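Local coordinates for oxidoreductase, 2OG-Fe oxygenase family protein, putative, expressed (Oryza sativa subsp. japonica, PDB 5XOI) that probably acts as an iron- and 2-oxoglutarate-dependent dioxygenase of the AlkB family, this chain being its oxygenase domain, at residues D27-C32 with D215-R220. Numbering follows the deposited sequence.
Sequences DIIRRC and DEAKLR
Ile29 covers the methyl of Ala217 with one branch and packs its CD1 end on Leu219. Its CG2 lies 3.7 Å from Ala217 CB. CG2 stands anti to the backbone N, while CG1 (chi1 -61°) lies beside that N and carries CD1 to Leu219. CD1 comes within 4.0 Å of Leu219 CG. The two side chains cross at about a right angle. Leu219 CG and CD2 lie against both CD1 and CG2 of the isoleucine. With an alanine here, both CG2 and CD1 would be gone, and a gap would probably open between the helix and Ala217 and Leu219.

A weak polar link lies beside this apolar patch. Arg30, extended from CG to NE, brings NH2 to 3.1 Å from Glu216 O. The bond is bent to 132° at the hydrogen, and the carbonyl sits oblique to the guanidinium group. The carboxylate of Glu216 is not the partner: its OE1 is hydrogen-bonded to His22, at the start of the same helix as Arg30. Gln33, one turn after Ile29, adds a hydrogen bond to Ala217 O.

Lys218 takes a positive phi of 51° as the chain leaves the helix. Its NZ turns back to Asp215 O, at 2.8 Å, on a lone pair in the carbonyl plane. The chain then runs through Leu219 towards strand 223-229, whose first residue, Arg223, binds 2-oxoglutarate.

The contact thus joins helix 22-37 to the last turn of helix 211-217 and the link that follows. Ile29 also rests on Leu224 of strand 223-229 and Leu160 of strand 155-161. These strands are neighbours in the large antiparallel sheet of the double-stranded beta-helix (jelly-roll) core, and the contact packs on its outer side.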
ATOM      1  N   ASP A  27     -12.197  11.264   2.699  1.00 18.85           N
ATOM      2  CA  ASP A  27     -12.453  10.609   3.974  1.00 23.97           C
ATOM      3  C   ASP A  27     -11.209   9.888   4.473  1.00 15.71           C
ATOM      4  O   ASP A  27     -10.923   9.897   5.675  1.00 22.34           O
ATOM      5  CB  ASP A  27     -13.621   9.633   3.821  1.00 25.91           C
ATOM      6  CG  ASP A  27     -14.023   8.982   5.126  1.00 32.44           C
ATOM      7  OD1 ASP A  27     -14.103   9.683   6.155  1.00 37.00           O
ATOM      8  OD2 ASP A  27     -14.285   7.762   5.112  1.00 37.22           O
ATOM      9  N   ILE A  28     -10.459   9.268   3.558  1.00 16.91           N
ATOM     10  CA  ILE A  28      -9.262   8.530   3.949  1.00 19.60           C
ATOM     11  C   ILE A  28      -8.214   9.487   4.503  1.00 20.48           C
ATOM     12  O   ILE A  28      -7.610   9.223   5.545  1.00 19.14           O
ATOM     13  CB  ILE A  28      -8.712   7.710   2.768  1.00 18.18           C
ATOM     14  CG1 ILE A  28      -9.621   6.513   2.475  1.00 21.43           C
ATOM     15  CG2 ILE A  28      -7.301   7.217   3.076  1.00 21.24           C
ATOM     16  CD1 ILE A  28      -9.454   5.964   1.076  1.00 23.71           C
ATOM     17  N   ILE A  29      -8.004  10.620   3.822  1.00 19.22           N
ATOM     18  CA  ILE A  29      -7.064  11.631   4.305  1.00 18.41           C
ATOM     19  C   ILE A  29      -7.500  12.154   5.664  1.00 21.77           C
ATOM     20  O   ILE A  29      -6.698  12.244   6.599  1.00 16.40           O
ATOM     21  CB  ILE A  29      -6.937  12.788   3.294  1.00 15.61           C
ATOM     22  CG1 ILE A  29      -6.396  12.301   1.941  1.00 21.04           C
ATOM     23  CG2 ILE A  29      -6.080  13.929   3.894  1.00 15.95           C
ATOM     24  CD1 ILE A  29      -4.962  11.834   1.976  1.00 29.89           C
ATOM     25  N   ARG A  30      -8.779  12.526   5.792  1.00 17.23           N
ATOM     26  CA  ARG A  30      -9.239  13.110   7.048  1.00 19.58           C
ATOM     27  C   ARG A  30      -9.086  12.125   8.207  1.00 19.21           C
ATOM     28  O   ARG A  30      -8.626  12.506   9.288  1.00 23.80           O
ATOM     29  CB  ARG A  30     -10.687  13.583   6.899  1.00 23.08           C
ATOM     30  CG  ARG A  30     -10.805  14.895   6.127  1.00 23.21           C
ATOM     31  CD  ARG A  30     -12.256  15.374   6.059  1.00 29.03           C
ATOM     32  NE  ARG A  30     -12.387  16.641   5.345  1.00 31.95           N
ATOM     33  CZ  ARG A  30     -13.485  17.013   4.691  1.00 39.40           C
ATOM     34  NH1 ARG A  30     -14.542  16.208   4.653  1.00 32.61           N
ATOM     35  NH2 ARG A  30     -13.528  18.182   4.067  1.00 44.66           N
ATOM     36  N   ARG A  31      -9.426  10.849   7.993  1.00 22.57           N
ATOM     37  CA  ARG A  31      -9.252   9.861   9.061  1.00 21.36           C
ATOM     38  C   ARG A  31      -7.781   9.680   9.423  1.00 21.50           C
ATOM     39  O   ARG A  31      -7.435   9.574  10.604  1.00 21.45           O
ATOM     40  CB  ARG A  31      -9.853   8.520   8.655  1.00 24.03           C
ATOM     41  CG  ARG A  31     -11.372   8.497   8.627  1.00 30.31           C
ATOM     42  CD  ARG A  31     -11.856   7.181   8.051  1.00 35.00           C
ATOM     43  NE  ARG A  31     -13.311   7.114   7.946  1.00 40.25           N
ATOM     44  CZ  ARG A  31     -14.089   6.510   8.835  1.00 40.46           C
ATOM     45  NH1 ARG A  31     -13.552   5.927   9.901  1.00 39.02           N
ATOM     46  NH2 ARG A  31     -15.401   6.489   8.661  1.00 48.19           N
ATOM     47  N   CYS A  32      -6.904   9.643   8.419  1.00 18.77           N
ATOM     48  CA  CYS A  32      -5.479   9.470   8.682  1.00 16.64           C
ATOM     49  C   CYS A  32      -4.862  10.717   9.304  1.00 22.89           C
ATOM     50  O   CYS A  32      -3.923  10.614  10.101  1.00 22.72           O
ATOM     51  CB  CYS A  32      -4.768   9.099   7.380  1.00 14.75           C
ATOM     52  SG  CYS A  32      -5.050   7.433   6.798  1.00 21.05           S
ATOM     53  N   ASP A 215      -7.320  20.813  -1.731  1.00 16.15           N
ATOM     54  CA  ASP A 215      -8.192  21.861  -1.206  1.00 21.01           C
ATOM     55  C   ASP A 215      -9.212  21.303  -0.224  1.00 24.57           C
ATOM     56  O   ASP A 215      -9.417  21.866   0.856  1.00 27.92           O
ATOM     57  CB  ASP A 215      -8.917  22.564  -2.355  1.00 26.07           C
ATOM     58  CG  ASP A 215      -8.097  23.674  -2.986  1.00 43.31           C
ATOM     59  OD1 ASP A 215      -6.913  23.843  -2.619  1.00 48.65           O
ATOM     60  OD2 ASP A 215      -8.645  24.376  -3.861  1.00 47.41           O
ATOM     61  N   GLU A 216      -9.894  20.218  -0.594  1.00 19.89           N
ATOM     62  CA  GLU A 216     -10.973  19.729   0.257  1.00 21.21           C
ATOM     63  C   GLU A 216     -10.437  19.009   1.485  1.00 22.77           C
ATOM     64  O   GLU A 216     -10.993  19.149   2.580  1.00 25.94           O
ATOM     65  CB  GLU A 216     -11.904  18.822  -0.543  1.00 21.63           C
ATOM     66  CG  GLU A 216     -12.644  19.552  -1.658  1.00 28.28           C
ATOM     67  CD  GLU A 216     -13.600  18.656  -2.412  1.00 33.75           C
ATOM     68  OE1 GLU A 216     -14.003  17.614  -1.844  1.00 27.36           O
ATOM     69  OE2 GLU A 216     -13.952  19.000  -3.566  1.00 39.61           O
ATOM     70  N   ALA A 217      -9.355  18.248   1.333  1.00 21.12           N
ATOM     71  CA  ALA A 217      -8.784  17.479   2.432  1.00 20.44           C
ATOM     72  C   ALA A 217      -7.691  18.225   3.186  1.00 24.93           C
ATOM     73  O   ALA A 217      -7.190  17.702   4.189  1.00 26.67           O
ATOM     74  CB  ALA A 217      -8.222  16.147   1.915  1.00 18.99           C
ATOM     75  N   LYS A 218      -7.323  19.426   2.741  1.00 22.16           N
ATOM     76  CA  LYS A 218      -6.211  20.187   3.326  1.00 28.44           C
ATOM     77  C   LYS A 218      -4.951  19.327   3.420  1.00 27.85           C
ATOM     78  O   LYS A 218      -4.305  19.220   4.471  1.00 22.67           O
ATOM     79  CB  LYS A 218      -6.595  20.762   4.694  1.00 37.32           C
ATOM     80  CG  LYS A 218      -7.770  21.741   4.656  1.00 38.04           C
ATOM     81  CD  LYS A 218      -7.575  22.802   3.571  1.00 41.47           C
ATOM     82  CE  LYS A 218      -8.833  23.644   3.370  1.00 41.76           C
ATOM     83  NZ  LYS A 218      -8.864  24.301   2.023  1.00 41.25           N
ATOM     84  N   LEU A 219      -4.598  18.714   2.292  1.00 23.55           N
ATOM     85  CA  LEU A 219      -3.480  17.781   2.226  1.00 20.13           C
ATOM     86  C   LEU A 219      -2.157  18.527   2.119  1.00 20.30           C
ATOM     87  O   LEU A 219      -1.996  19.397   1.261  1.00 27.65           O
ATOM     88  CB  LEU A 219      -3.644  16.858   1.017  1.00 23.74           C
ATOM     89  CG  LEU A 219      -3.338  15.365   1.103  1.00 33.48           C
ATOM     90  CD1 LEU A 219      -2.779  14.918  -0.239  1.00 30.16           C
ATOM     91  CD2 LEU A 219      -2.381  15.015   2.235  1.00 23.48           C
ATOM     92  N   ARG A 220      -1.199  18.160   2.967  1.00 17.61           N
ATOM     93  CA  ARG A 220       0.133  18.745   2.892  1.00 17.71           C
ATOM     94  C   ARG A 220       0.896  18.172   1.698  1.00 18.40           C
ATOM     95  O   ARG A 220       0.541  17.108   1.184  1.00 16.38           O
ATOM     96  CB  ARG A 220       0.901  18.466   4.176  1.00 18.65           C
ATOM     97  CG  ARG A 220       1.081  17.001   4.445  1.00 20.92           C
ATOM     98  CD  ARG A 220       1.635  16.771   5.845  1.00 32.84           C
ATOM     99  NE  ARG A 220       2.997  17.279   5.986  1.00 34.93           N
ATOM    100  CZ  ARG A 220       3.819  16.927   6.966  1.00 36.81           C
ATOM    101  NH1 ARG A 220       3.413  16.066   7.888  1.00 27.90           N
ATOM    102  NH2 ARG A 220       5.045  17.437   7.025  1.00 35.77           N
TER